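Local coordinates for protein hypothetical NUDIX hydrolase (PDB 3SON) that is an uncharacterised member of the Nudix family that probably hydrolyses nucleoside diphosphate-linked substrates with the help of divalent metal ions, at residues Leu25-Thr28 against Trp33-Val36; Asp42-Ala45 against Lys51-Ser54; Ser68-Ala73 against Asn138-Asn143; Val88-Phe93 against Trp127-Thr132; Tyr20-Leu25 against Thr132-Leu137. All blocks are in the same frame, centred on the assembly; numbering follows the deposited sequence.

Contact 1. Residues Leu25-Thr28 against Trp33-Val36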
# COMPACT_ATOMS: atom_id res chain seq x y z
N LEU A 25 -12.53 -9.09 -11.03
CA LEU A 25 -13.88 -8.59 -11.34
C LEU A 25 -13.80 -7.35 -12.15
O LEU A 25 -13.04 -6.46 -11.81
CB LEU A 25 -14.63 -8.28 -10.04
CG LEU A 25 -14.87 -9.45 -9.06
CD1 LEU A 25 -15.29 -8.95 -7.67
CD2 LEU A 25 -15.97 -10.38 -9.57
N HIS A 26 -14.56 -7.32 -13.24
CA HIS A 26 -14.59 -6.17 -14.06
C HIS A 26 -15.80 -5.37 -13.68
O HIS A 26 -16.88 -5.91 -13.47
CB HIS A 26 -14.66 -6.59 -15.48
CG HIS A 26 -14.51 -5.44 -16.41
ND1 HIS A 26 -15.59 -4.83 -16.98
CD2 HIS A 26 -13.39 -4.81 -16.91
CE1 HIS A 26 -15.16 -3.80 -17.74
NE2 HIS A 26 -13.81 -3.80 -17.73
N ARG A 27 -15.61 -4.06 -13.51
CA ARG A 27 -16.72 -3.20 -13.13
C ARG A 27 -17.76 -2.92 -14.26
O ARG A 27 -17.44 -2.83 -15.48
CB ARG A 27 -16.22 -1.87 -12.61
CG ARG A 27 -15.55 -1.99 -11.23
CD ARG A 27 -15.38 -0.59 -10.64
NE ARG A 27 -16.65 0.10 -10.33
CZ ARG A 27 -17.31 -0.09 -9.21
NH1 ARG A 27 -16.89 -0.99 -8.32
NH2 ARG A 27 -18.45 0.59 -8.98
N THR A 28 -19.01 -2.83 -13.86
CA THR A 28 -20.07 -2.46 -14.84
C THR A 28 -19.91 -1.06 -15.37
O THR A 28 -20.11 -0.82 -16.61
CB THR A 28 -21.49 -2.67 -14.24
OG1 THR A 28 -21.63 -4.06 -13.91
CG2 THR A 28 -22.61 -2.22 -15.24
N TRP A 33 -10.60 -3.38 -13.31
CA TRP A 33 -10.59 -4.75 -12.80
C TRP A 33 -10.16 -4.63 -11.36
O TRP A 33 -9.26 -3.83 -11.03
CB TRP A 33 -9.57 -5.58 -13.54
CG TRP A 33 -9.92 -5.95 -14.92
CD1 TRP A 33 -9.62 -5.27 -16.09
CD2 TRP A 33 -10.72 -7.09 -15.32
NE1 TRP A 33 -10.15 -5.92 -17.16
CE2 TRP A 33 -10.84 -7.00 -16.77
CE3 TRP A 33 -11.37 -8.12 -14.65
CZ2 TRP A 33 -11.54 -7.94 -17.51
CZ3 TRP A 33 -12.05 -9.08 -15.41
CH2 TRP A 33 -12.14 -8.97 -16.82
N GLN A 34 -10.86 -5.31 -10.47
CA GLN A 34 -10.58 -5.26 -9.03
C GLN A 34 -10.94 -6.57 -8.32
O GLN A 34 -11.56 -7.51 -8.88
CB GLN A 34 -11.39 -4.11 -8.34
CG GLN A 34 -12.92 -4.32 -8.44
CD GLN A 34 -13.80 -3.13 -8.04
OE1 GLN A 34 -15.02 -3.17 -8.29
NE2 GLN A 34 -13.22 -2.14 -7.32
N PHE A 35 -10.56 -6.64 -7.06
CA PHE A 35 -10.96 -7.71 -6.17
C PHE A 35 -12.22 -7.32 -5.37
O PHE A 35 -12.80 -6.27 -5.63
CB PHE A 35 -9.80 -8.10 -5.24
CG PHE A 35 -8.59 -8.68 -5.97
CD1 PHE A 35 -8.71 -9.77 -6.78
CD2 PHE A 35 -7.29 -8.18 -5.72
CE1 PHE A 35 -7.57 -10.32 -7.40
CE2 PHE A 35 -6.16 -8.68 -6.37
CZ PHE A 35 -6.30 -9.76 -7.21
N VAL A 36 -12.70 -8.25 -4.55
CA VAL A 36 -13.78 -8.00 -3.62
C VAL A 36 -13.30 -6.90 -2.67
O VAL A 36 -12.18 -6.94 -2.17
CB VAL A 36 -14.19 -9.28 -2.87
CG1 VAL A 36 -15.09 -9.01 -1.65
CG2 VAL A 36 -14.84 -10.27 -3.77
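His26 and Trp33 face each other across two antiparallel strands, and the imidazole can be followed outward atom by atom. Its CB lies over the six-membered ring of Trp33, 3.6 Å from the centroid and 10° off the ring normal, a CH-pi contact. CG lies 4.0 Å from Trp33 CE2, and CD2 comes down on the same indole face toward the five-membered ring, 3.4 Å from CE2. With CG anti to the backbone N (chi1 -172°), the imidazole presents its edge to that face; the planes meet at 64°, a T-shaped stack. The nitrogens are engaged elsewhere, ND1 with Ser111 OG and NE2 with Asp31 OD1, and these two bonds fix the ring's rotation. The backbone beneath is the beta hairpin of strands 20-27 and 33-39 in the central sheet of the Nudix fold. His26 and Trp33 form a non-hydrogen-bonded pair, whereas Leu25 and Gln34 form the hydrogen-bonded one: Leu25 N to Gln34 O and Gln34 N to Leu25 O are both 2.8 Å. On the face of the sheet that carries Leu25, Arg27 NH1 donates to a lone pair of Gln34 OE1 at 2.9 Å. The acceptor lies close to the guanidinium plane, while the amide plane stands almost perpendicular to it; His110 NE2 also bonds this oxygen, and Glu109 takes NH1. Farther along, Leu25 CD1 touches Val36 CG2 at 4.1 Å.

Contact 2. Residues Asp42-Ala45 against Lys51-Ser54. With CA (calcium ion), chain C.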
# COMPACT_ATOMS: atom_id res chain seq x y z
N ASP A 42 -20.86 -0.89 11.31
CA ASP A 42 -21.35 -1.12 12.69
C ASP A 42 -20.24 -1.52 13.68
O ASP A 42 -19.29 -0.76 13.89
CB ASP A 42 -22.46 -2.16 12.69
CG ASP A 42 -23.61 -1.79 11.77
OD1 ASP A 42 -23.86 -0.59 11.55
OD2 ASP A 42 -24.29 -2.72 11.27
N GLU A 43 -20.37 -2.69 14.30
CA GLU A 43 -19.38 -3.18 15.24
C GLU A 43 -18.63 -4.40 14.72
O GLU A 43 -18.11 -5.19 15.50
CB GLU A 43 -20.04 -3.51 16.61
N GLU A 44 -18.50 -4.51 13.38
CA GLU A 44 -17.89 -5.69 12.75
C GLU A 44 -16.40 -5.97 13.10
O GLU A 44 -15.54 -5.07 13.14
CB GLU A 44 -18.04 -5.57 11.20
CG GLU A 44 -19.48 -5.78 10.75
CD GLU A 44 -19.58 -5.84 9.24
OE1 GLU A 44 -18.85 -5.09 8.55
OE2 GLU A 44 -20.44 -6.60 8.77
N ALA A 45 -16.07 -7.24 13.35
CA ALA A 45 -14.68 -7.60 13.37
C ALA A 45 -14.30 -7.53 11.88
O ALA A 45 -15.20 -7.60 11.01
CB ALA A 45 -14.44 -8.99 13.94
N LYS A 51 -16.06 -11.54 5.27
CA LYS A 51 -17.08 -12.56 4.97
C LYS A 51 -18.30 -11.93 4.29
O LYS A 51 -18.79 -12.42 3.27
CB LYS A 51 -17.54 -13.31 6.25
CG LYS A 51 -18.33 -14.58 5.95
CD LYS A 51 -18.73 -15.31 7.23
CE LYS A 51 -19.48 -16.61 6.98
NZ LYS A 51 -20.03 -17.21 8.25
N ARG A 52 -18.82 -10.90 4.93
CA ARG A 52 -20.02 -10.21 4.43
C ARG A 52 -19.85 -9.73 3.01
O ARG A 52 -20.75 -9.95 2.18
CB ARG A 52 -20.42 -9.04 5.33
CG ARG A 52 -21.75 -8.37 4.89
CD ARG A 52 -22.18 -7.17 5.78
NE ARG A 52 -21.05 -6.32 6.14
CZ ARG A 52 -20.45 -5.47 5.31
NH1 ARG A 52 -20.92 -5.29 4.06
NH2 ARG A 52 -19.38 -4.79 5.73
N GLU A 53 -18.71 -9.08 2.74
CA GLU A 53 -18.45 -8.47 1.42
C GLU A 53 -18.32 -9.55 0.37
O GLU A 53 -18.74 -9.36 -0.79
CB GLU A 53 -17.21 -7.59 1.45
CG GLU A 53 -17.44 -6.34 2.27
CD GLU A 53 -18.36 -5.30 1.58
OE1 GLU A 53 -18.47 -5.33 0.33
OE2 GLU A 53 -18.89 -4.41 2.30
N SER A 54 -17.65 -10.63 0.74
CA SER A 54 -17.50 -11.78 -0.12
C SER A 54 -18.86 -12.37 -0.46
O SER A 54 -19.13 -12.68 -1.62
CB SER A 54 -16.59 -12.83 0.54
OG SER A 54 -15.28 -12.26 0.66
CA CA C . -18.26 -4.13 -1.66
O HOH W 1 -20.31 -4.02 -1.04
O HOH W 2 -17.59 -1.55 -1.73
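Within the Nudix box, the loop-helix-loop signature of this family, Glu44 and Arg52 occupy the glutamate and arginine positions of the Glu-x7-Arg-Glu pattern and join the loop to the helix it precedes. Arg52 offers its side edge to the carboxylate: NE bonds Glu44 OE2 at 2.7 Å and NH2 bonds Glu44 OE1 at 2.9 Å. Both bonds are close to straight, at 168° and 165°, and both use the syn lone pairs of the carboxylate. The two bonds make the salt bridge bidentate, and planes 18° apart make it nearly coplanar. A bend at chi3 of the arginine, after an extended start, turns the guanidinium so that its remaining nitrogen reaches Glu53. NH1 meets Glu53 OE2 at 2.8 Å from above the carboxylate plane, a less regular approach than the pair made with Glu44. The other oxygen, Glu53 OE1, binds the calcium ion at 2.3 Å, together with two waters, Ala37 O and Glu57. Arg52 is therefore a second-shell residue that steadies a metal ligand, and Glu44 holds Arg52 in turn. Thr49 OG1 and the backbone N of Glu41 also bond Glu44 OE1, and Glu56 forms a further salt bridge with NH1. Helix 46-58 rests on strand 33-39, where Val36 packs against Glu53 and Ser54, and the calcium ion bridges the strand, through Ala37 O, and the helix, through Glu53 and Glu57.

Contact 3. Residues Ser68-Ala73 against Asn138-Asn143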
# COMPACT_ATOMS: atom_id res chain seq x y z
N SER A 68 -6.33 -15.43 5.82
CA SER A 68 -5.70 -14.14 6.08
C SER A 68 -4.39 -13.92 5.37
O SER A 68 -3.57 -14.84 5.21
CB SER A 68 -5.45 -13.98 7.54
OG SER A 68 -6.62 -14.16 8.26
N LEU A 69 -4.19 -12.67 4.96
CA LEU A 69 -2.90 -12.25 4.36
C LEU A 69 -2.28 -11.17 5.26
O LEU A 69 -3.02 -10.43 5.93
CB LEU A 69 -3.13 -11.71 2.98
CG LEU A 69 -3.63 -12.71 1.92
CD1 LEU A 69 -3.94 -12.08 0.59
CD2 LEU A 69 -2.58 -13.82 1.75
N ASP A 70 -0.96 -11.11 5.30
CA ASP A 70 -0.20 -10.03 5.98
C ASP A 70 -0.17 -8.70 5.22
O ASP A 70 0.04 -7.66 5.82
CB ASP A 70 1.26 -10.45 6.23
CG ASP A 70 1.38 -11.59 7.17
OD1 ASP A 70 0.75 -11.53 8.25
OD2 ASP A 70 2.16 -12.54 6.84
N SER A 71 -0.40 -8.72 3.93
CA SER A 71 -0.30 -7.49 3.16
C SER A 71 -1.34 -6.49 3.63
O SER A 71 -2.50 -6.83 3.77
CB SER A 71 -0.42 -7.76 1.63
OG SER A 71 0.65 -8.50 1.12
N HIS A 72 -0.90 -5.28 3.90
CA HIS A 72 -1.77 -4.23 4.36
C HIS A 72 -1.35 -2.92 3.74
O HIS A 72 -0.16 -2.70 3.51
CB HIS A 72 -1.70 -4.21 5.91
CG HIS A 72 -2.03 -2.89 6.53
ND1 HIS A 72 -1.31 -1.78 6.27
CD2 HIS A 72 -3.04 -2.52 7.42
CE1 HIS A 72 -1.85 -0.73 6.93
NE2 HIS A 72 -2.89 -1.19 7.66
N ALA A 73 -2.31 -2.04 3.47
CA ALA A 73 -2.02 -0.69 2.93
C ALA A 73 -2.97 0.40 3.48
O ALA A 73 -4.02 0.12 3.95
CB ALA A 73 -2.10 -0.68 1.40
N ASN A 138 0.09 -15.84 -3.79
CA ASN A 138 0.64 -16.71 -4.74
C ASN A 138 1.84 -17.49 -4.16
O ASN A 138 1.92 -18.73 -4.26
CB ASN A 138 1.03 -15.98 -6.02
CG ASN A 138 1.45 -16.94 -7.10
OD1 ASN A 138 0.69 -17.88 -7.45
ND2 ASN A 138 2.67 -16.76 -7.61
N GLU A 139 2.72 -16.79 -3.44
CA GLU A 139 3.82 -17.47 -2.74
C GLU A 139 3.33 -18.45 -1.69
O GLU A 139 3.83 -19.58 -1.61
CB GLU A 139 4.80 -16.45 -2.12
CG GLU A 139 5.56 -15.62 -3.13
CD GLU A 139 6.35 -16.49 -4.09
OE1 GLU A 139 7.20 -17.28 -3.62
OE2 GLU A 139 6.09 -16.39 -5.31
N ARG A 140 2.33 -18.05 -0.92
CA ARG A 140 1.72 -18.93 0.07
C ARG A 140 1.05 -20.16 -0.54
O ARG A 140 1.27 -21.24 -0.07
CB ARG A 140 0.78 -18.18 0.93
CG ARG A 140 1.41 -17.23 1.91
CD ARG A 140 0.30 -16.62 2.74
NE ARG A 140 0.79 -15.70 3.74
CZ ARG A 140 1.22 -16.06 4.94
NH1 ARG A 140 1.27 -17.36 5.29
NH2 ARG A 140 1.67 -15.11 5.77
N LEU A 141 0.33 -20.01 -1.65
CA LEU A 141 -0.25 -21.19 -2.28
C LEU A 141 0.89 -22.13 -2.69
O LEU A 141 0.92 -23.27 -2.25
CB LEU A 141 -1.11 -20.82 -3.47
CG LEU A 141 -2.42 -20.12 -3.07
CD1 LEU A 141 -3.20 -19.55 -4.31
CD2 LEU A 141 -3.26 -21.10 -2.26
N LYS A 142 1.82 -21.64 -3.50
CA LYS A 142 2.95 -22.44 -3.97
C LYS A 142 3.65 -23.20 -2.86
O LYS A 142 4.13 -24.32 -3.10
CB LYS A 142 3.99 -21.55 -4.61
CG LYS A 142 3.69 -21.03 -5.99
CD LYS A 142 4.76 -20.00 -6.31
CE LYS A 142 4.69 -19.45 -7.72
NZ LYS A 142 5.95 -18.67 -7.96
N ASN A 143 3.71 -22.61 -1.66
CA ASN A 143 4.42 -23.19 -0.54
C ASN A 143 3.53 -24.02 0.41
O ASN A 143 4.00 -24.49 1.45
CB ASN A 143 5.07 -22.08 0.29
CG ASN A 143 6.22 -21.40 -0.42
OD1 ASN A 143 6.55 -21.74 -1.56
ND2 ASN A 143 6.84 -20.44 0.24
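Asp70 and Arg140 supply the charged part of this contact between a strand and the last turns of a helix. Arg140 NH2 approaches Asp70 OD2 to 2.8 Å, and OD2 lies near the guanidinium plane at its edge. The N-H points poorly at the oxygen, with an angle of 122°, and the carboxylate is turned 60° from the guanidinium; the salt bridge is thus short in distance but weak as a hydrogen bond. Each group has further partners. Asp70 OD1 pairs with Lys147, while Arg140 NE pairs with Glu136 and NH1 donates to the carbonyl of Asp145, so several contacts set the orientation of the guanidinium. The apolar part is smaller: the arginine chain, extended from CG to NE, runs alongside Leu69, pointing the other way, and its CD comes within 4.1 Å of Leu69 CD2. The buried arginine thus touches Leu69 with its methylene and Asp70 with its charged end. Val87 and Tyr86 of the second subunit pack on Asp70 and Arg140 respectively, placing the contact at the dimer interface. Backbone groups of the strand are tied to the same helix, since Glu136 accepts from the N atoms of Asp70 and Ser71. The segment carrying Asp145 and Lys147 returns beside Arg140, strand 66-76 pairs antiparallel with strand 87-96, and helix 128-142 lies against it.

Contact 4. Residues Val88-Phe93 against Trp127-Thr132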
# COMPACT_ATOMS: atom_id res chain seq x y z
N VAL A 88 -7.07 5.24 5.93
CA VAL A 88 -7.58 4.06 6.68
C VAL A 88 -6.90 2.82 6.22
O VAL A 88 -6.36 2.75 5.07
CB VAL A 88 -9.11 3.84 6.52
CG1 VAL A 88 -9.90 4.85 7.33
CG2 VAL A 88 -9.52 3.82 5.06
N PRO A 89 -6.86 1.80 7.08
CA PRO A 89 -6.16 0.64 6.65
C PRO A 89 -7.03 -0.24 5.78
O PRO A 89 -8.24 -0.28 5.94
CB PRO A 89 -5.86 -0.09 7.98
CG PRO A 89 -6.96 0.29 8.84
CD PRO A 89 -7.26 1.70 8.52
N GLU A 90 -6.37 -0.94 4.89
CA GLU A 90 -6.98 -1.97 4.07
C GLU A 90 -6.35 -3.35 4.41
O GLU A 90 -5.14 -3.59 4.20
CB GLU A 90 -6.73 -1.65 2.59
CG GLU A 90 -7.39 -2.61 1.67
CD GLU A 90 -7.03 -2.38 0.21
OE1 GLU A 90 -5.81 -2.44 -0.14
OE2 GLU A 90 -7.97 -2.14 -0.57
N TYR A 91 -7.17 -4.25 4.93
CA TYR A 91 -6.74 -5.58 5.32
C TYR A 91 -7.11 -6.54 4.24
O TYR A 91 -8.15 -6.41 3.66
CB TYR A 91 -7.45 -5.99 6.61
CG TYR A 91 -7.21 -5.04 7.77
CD1 TYR A 91 -6.02 -5.08 8.46
CD2 TYR A 91 -8.15 -4.08 8.14
CE1 TYR A 91 -5.77 -4.23 9.51
CE2 TYR A 91 -7.93 -3.21 9.21
CZ TYR A 91 -6.72 -3.30 9.88
OH TYR A 91 -6.43 -2.50 10.94
N CYS A 92 -6.28 -7.57 4.01
CA CYS A 92 -6.46 -8.38 2.90
C CYS A 92 -6.72 -9.83 3.21
O CYS A 92 -6.14 -10.41 4.21
CB CYS A 92 -5.21 -8.32 2.01
SG CYS A 92 -4.81 -6.69 1.39
N PHE A 93 -7.44 -10.50 2.30
CA PHE A 93 -7.83 -11.90 2.52
C PHE A 93 -7.91 -12.70 1.23
O PHE A 93 -7.87 -12.13 0.18
CB PHE A 93 -9.23 -11.99 3.22
CG PHE A 93 -9.32 -11.30 4.52
CD1 PHE A 93 -9.49 -9.94 4.59
CD2 PHE A 93 -9.22 -12.01 5.71
CE1 PHE A 93 -9.58 -9.29 5.79
CE2 PHE A 93 -9.31 -11.34 6.94
CZ PHE A 93 -9.43 -10.00 6.97
N TRP A 127 -3.62 -1.11 -8.66
CA TRP A 127 -3.02 -0.58 -7.43
C TRP A 127 -1.92 -1.45 -6.87
O TRP A 127 -2.01 -2.69 -6.85
CB TRP A 127 -4.06 -0.36 -6.36
CG TRP A 127 -5.26 0.44 -6.81
CD1 TRP A 127 -6.58 0.02 -6.83
CD2 TRP A 127 -5.26 1.80 -7.33
NE1 TRP A 127 -7.41 1.05 -7.31
CE2 TRP A 127 -6.65 2.12 -7.65
CE3 TRP A 127 -4.27 2.74 -7.60
CZ2 TRP A 127 -7.02 3.34 -8.20
CZ3 TRP A 127 -4.64 3.97 -8.15
CH2 TRP A 127 -5.99 4.26 -8.44
N ASP A 128 -0.82 -0.82 -6.50
CA ASP A 128 0.31 -1.56 -5.94
C ASP A 128 -0.18 -2.45 -4.82
O ASP A 128 0.24 -3.64 -4.69
CB ASP A 128 1.37 -0.57 -5.43
CG ASP A 128 2.01 0.29 -6.56
OD1 ASP A 128 1.90 -0.11 -7.72
OD2 ASP A 128 2.64 1.36 -6.26
N SER A 129 -1.04 -1.92 -3.96
CA SER A 129 -1.57 -2.67 -2.81
C SER A 129 -2.19 -4.06 -3.15
O SER A 129 -1.98 -5.08 -2.49
CB SER A 129 -2.56 -1.81 -2.01
OG SER A 129 -3.87 -1.80 -2.56
N ASN A 130 -2.95 -4.10 -4.22
CA ASN A 130 -3.54 -5.34 -4.72
C ASN A 130 -2.54 -6.35 -5.33
O ASN A 130 -2.62 -7.56 -5.06
CB ASN A 130 -4.56 -5.00 -5.78
CG ASN A 130 -5.67 -4.10 -5.31
OD1 ASN A 130 -5.70 -3.56 -4.14
ND2 ASN A 130 -6.60 -3.89 -6.22
N LYS A 131 -1.57 -5.84 -6.06
CA LYS A 131 -0.50 -6.59 -6.61
C LYS A 131 0.32 -7.21 -5.51
O LYS A 131 0.75 -8.39 -5.63
CB LYS A 131 0.33 -5.68 -7.50
CG LYS A 131 -0.50 -5.17 -8.68
CD LYS A 131 0.41 -4.45 -9.65
CE LYS A 131 -0.38 -3.79 -10.77
NZ LYS A 131 0.49 -2.98 -11.68
N THR A 132 0.59 -6.43 -4.46
CA THR A 132 1.36 -6.91 -3.33
C THR A 132 0.63 -8.04 -2.60
O THR A 132 1.25 -9.10 -2.34
CB THR A 132 1.74 -5.80 -2.36
OG1 THR A 132 2.60 -4.89 -3.06
CG2 THR A 132 2.48 -6.37 -1.09
O HOH W 3 -7.69 -1.62 -3.24
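Water 3 joins Glu90 to Asn130, and its bond to Glu90 OE2, at 2.7 Å, is the shortest polar link in the contact. The same water donates to Asn130 OD1 at 2.9 Å, so one molecule with two satisfied acceptors connects the strand to the helix. The second carboxylate oxygen takes a direct route: Glu90 OE1 lies 3.2 Å from Ser129 OG. That hydroxyl is also 3.0 Å from Asn130 OD1, which places OG, OE1, OE2, OD1 and the water in one closed polar cluster. Glu90 reaches it with an extended side chain, CG anti to the backbone N (chi1 -177°) and chi2 likewise near 180°, which carries the carboxylate straight out from the strand toward the helix. Ser129 and Asn130 lie in the first turn of helix 128-142, whose N-cap is Trp127. Leu9 of strand 7-15 touches both Glu90 and Asn130, and Ile75 packs on Glu90. Next to this turn, Asp128 N bonds Asp128 OD2 of the second subunit. Alternate residues of the strand serve opposite layers: Tyr91 and Phe93 touch Ile46 of helix 46-58, while Glu90 turns to helix 128-142. A helix laid across a mixed sheet, with the Nudix-box helix on the sheet's other side, is the alpha/beta/alpha sandwich of Nudix proteins.

Contact 5. Residues Tyr20-Leu25 against Thr132-Leu137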
# COMPACT_ATOMS: atom_id res chain seq x y z
N TYR A 20 -2.82 -22.54 -10.05
CA TYR A 20 -3.85 -21.82 -9.37
C TYR A 20 -4.29 -20.71 -10.28
O TYR A 20 -3.50 -20.18 -11.09
CB TYR A 20 -3.33 -21.20 -8.08
CG TYR A 20 -3.05 -22.22 -7.01
CD1 TYR A 20 -4.07 -22.65 -6.18
CD2 TYR A 20 -1.78 -22.74 -6.82
CE1 TYR A 20 -3.84 -23.58 -5.18
CE2 TYR A 20 -1.54 -23.69 -5.83
CZ TYR A 20 -2.59 -24.09 -5.01
OH TYR A 20 -2.40 -25.03 -4.02
N GLN A 21 -5.58 -20.42 -10.21
CA GLN A 21 -6.15 -19.27 -10.87
C GLN A 21 -6.75 -18.30 -9.86
O GLN A 21 -7.20 -18.69 -8.77
CB GLN A 21 -7.15 -19.70 -11.92
CG GLN A 21 -6.48 -20.50 -13.04
CD GLN A 21 -7.29 -20.51 -14.32
OE1 GLN A 21 -8.50 -20.55 -14.28
NE2 GLN A 21 -6.61 -20.45 -15.45
N PHE A 22 -6.86 -17.04 -10.28
CA PHE A 22 -7.26 -15.96 -9.42
C PHE A 22 -8.42 -15.22 -10.08
O PHE A 22 -8.46 -15.05 -11.32
CB PHE A 22 -6.06 -15.03 -9.19
CG PHE A 22 -4.88 -15.73 -8.58
CD1 PHE A 22 -4.85 -15.93 -7.22
CD2 PHE A 22 -3.87 -16.26 -9.35
CE1 PHE A 22 -3.84 -16.62 -6.62
CE2 PHE A 22 -2.80 -16.91 -8.76
CZ PHE A 22 -2.82 -17.14 -7.40
N GLY A 23 -9.37 -14.86 -9.25
CA GLY A 23 -10.60 -14.30 -9.68
C GLY A 23 -10.56 -12.75 -9.66
O GLY A 23 -10.30 -12.14 -8.64
N VAL A 24 -10.67 -12.14 -10.84
CA VAL A 24 -10.73 -10.68 -10.90
C VAL A 24 -12.07 -10.27 -11.45
O VAL A 24 -12.64 -10.96 -12.29
CB VAL A 24 -9.62 -10.08 -11.77
CG1 VAL A 24 -8.26 -10.50 -11.26
CG2 VAL A 24 -9.71 -10.57 -13.22
N LEU A 25 -12.53 -9.09 -11.03
CA LEU A 25 -13.88 -8.59 -11.34
C LEU A 25 -13.80 -7.35 -12.15
O LEU A 25 -13.04 -6.46 -11.81
CB LEU A 25 -14.63 -8.28 -10.04
CG LEU A 25 -14.87 -9.45 -9.06
CD1 LEU A 25 -15.29 -8.95 -7.67
CD2 LEU A 25 -15.97 -10.38 -9.57
N THR A 132 0.59 -6.43 -4.46
CA THR A 132 1.36 -6.91 -3.33
C THR A 132 0.63 -8.04 -2.60
O THR A 132 1.25 -9.10 -2.34
CB THR A 132 1.74 -5.80 -2.36
OG1 THR A 132 2.60 -4.89 -3.06
CG2 THR A 132 2.48 -6.37 -1.09
N ALA A 133 -0.65 -7.85 -2.30
CA ALA A 133 -1.49 -8.92 -1.70
C ALA A 133 -1.52 -10.21 -2.58
O ALA A 133 -1.37 -11.40 -2.08
CB ALA A 133 -2.92 -8.38 -1.40
N LEU A 134 -1.56 -10.01 -3.88
CA LEU A 134 -1.66 -11.15 -4.79
C LEU A 134 -0.34 -11.90 -4.81
O LEU A 134 -0.34 -13.11 -4.80
CB LEU A 134 -2.04 -10.69 -6.21
CG LEU A 134 -2.16 -11.83 -7.22
CD1 LEU A 134 -3.23 -12.77 -6.78
CD2 LEU A 134 -2.47 -11.30 -8.62
N TYR A 135 0.78 -11.18 -4.82
CA TYR A 135 2.11 -11.81 -4.71
C TYR A 135 2.20 -12.72 -3.50
O TYR A 135 2.66 -13.89 -3.58
CB TYR A 135 3.20 -10.72 -4.63
CG TYR A 135 4.51 -11.28 -4.30
CD1 TYR A 135 5.25 -11.95 -5.24
CD2 TYR A 135 4.99 -11.23 -3.00
CE1 TYR A 135 6.48 -12.55 -4.89
CE2 TYR A 135 6.18 -11.80 -2.67
CZ TYR A 135 6.92 -12.47 -3.61
OH TYR A 135 8.13 -13.05 -3.24
N GLU A 136 1.87 -12.17 -2.35
CA GLU A 136 1.90 -12.93 -1.09
C GLU A 136 1.01 -14.20 -1.21
O GLU A 136 1.40 -15.29 -0.85
CB GLU A 136 1.42 -12.05 0.07
CG GLU A 136 1.40 -12.88 1.35
CD GLU A 136 0.78 -12.17 2.54
OE1 GLU A 136 0.45 -10.94 2.47
OE2 GLU A 136 0.58 -12.90 3.56
N LEU A 137 -0.23 -14.02 -1.62
CA LEU A 137 -1.12 -15.18 -1.81
C LEU A 137 -0.49 -16.28 -2.70
O LEU A 137 -0.56 -17.48 -2.39
CB LEU A 137 -2.46 -14.74 -2.40
CG LEU A 137 -3.49 -15.86 -2.73
CD1 LEU A 137 -3.70 -16.81 -1.55
CD2 LEU A 137 -4.81 -15.33 -3.34
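Phe22 is met from two directions by leucines one helical turn apart. Leu134 CD1 sits over one face of the ring, 3.9 Å from its centroid and 24° off the normal, which satisfies the geometry of a CH-pi contact. The methyl is displaced toward the rim, so its closest ring atom is Phe22 CD1, at 3.6 Å. Leu137 approaches differently: its CD2 lies near the ring plane at the edge, 3.7 Å from Phe22 CE1, and the two side chains lie antiparallel, each pointing toward the other's root. Both leucines hold CG anti to the backbone N (chi1 180° in Leu134), a setting that sends their branches out from the helix to the phenylalanine. In the next shell, Tyr118 and Ala121 of helix 118-124, together with Leu125, pack on Leu134; Ile11 and Met146 pack on Leu137. Phe13 and Leu141 press on Phe22 itself. Phe22 is backbone-bonded to Val116 on strand 110-116, and Leu137 N bonds Ala133 O at 2.9 Å within the helix. On another flank of the helix, Glu136 is tied to the backbone of Asp70 and Ser71 and to Arg140, so helix 128-142 is anchored by polar bonds to strand 66-76 as well as by apolar ones to strand 20-27. With methyl groups set against a buried ring, the contact between these two segments rests on dispersion and the exclusion of water; it has no directional bond of its own, and the orienting bonds nearby are those of Glu136.

Overall arrangement
Contacts 3, 4 and 5 fasten helix 128-142 to three strands of one sheet; their centres are 9 to 11 Å apart, and contacts 4 and 5 share Thr132. Strands 66-76 and 87-96 are joined between contacts 3 and 4 by Ala73 O and Glu90 N, 2.7 Å apart. Contact 1 continues the strand of contact 5 through Leu25, and its Phe35 reaches the helix at Asn130. Contact 2 holds the calcium-binding Glu53; Val36 of contact 1 touches Glu53 O through CG1 at 3.8 Å, and its side chain is about 6 Å from the metal. The side chain of Glu90 in contact 4 is about 11 Å from the calcium ion.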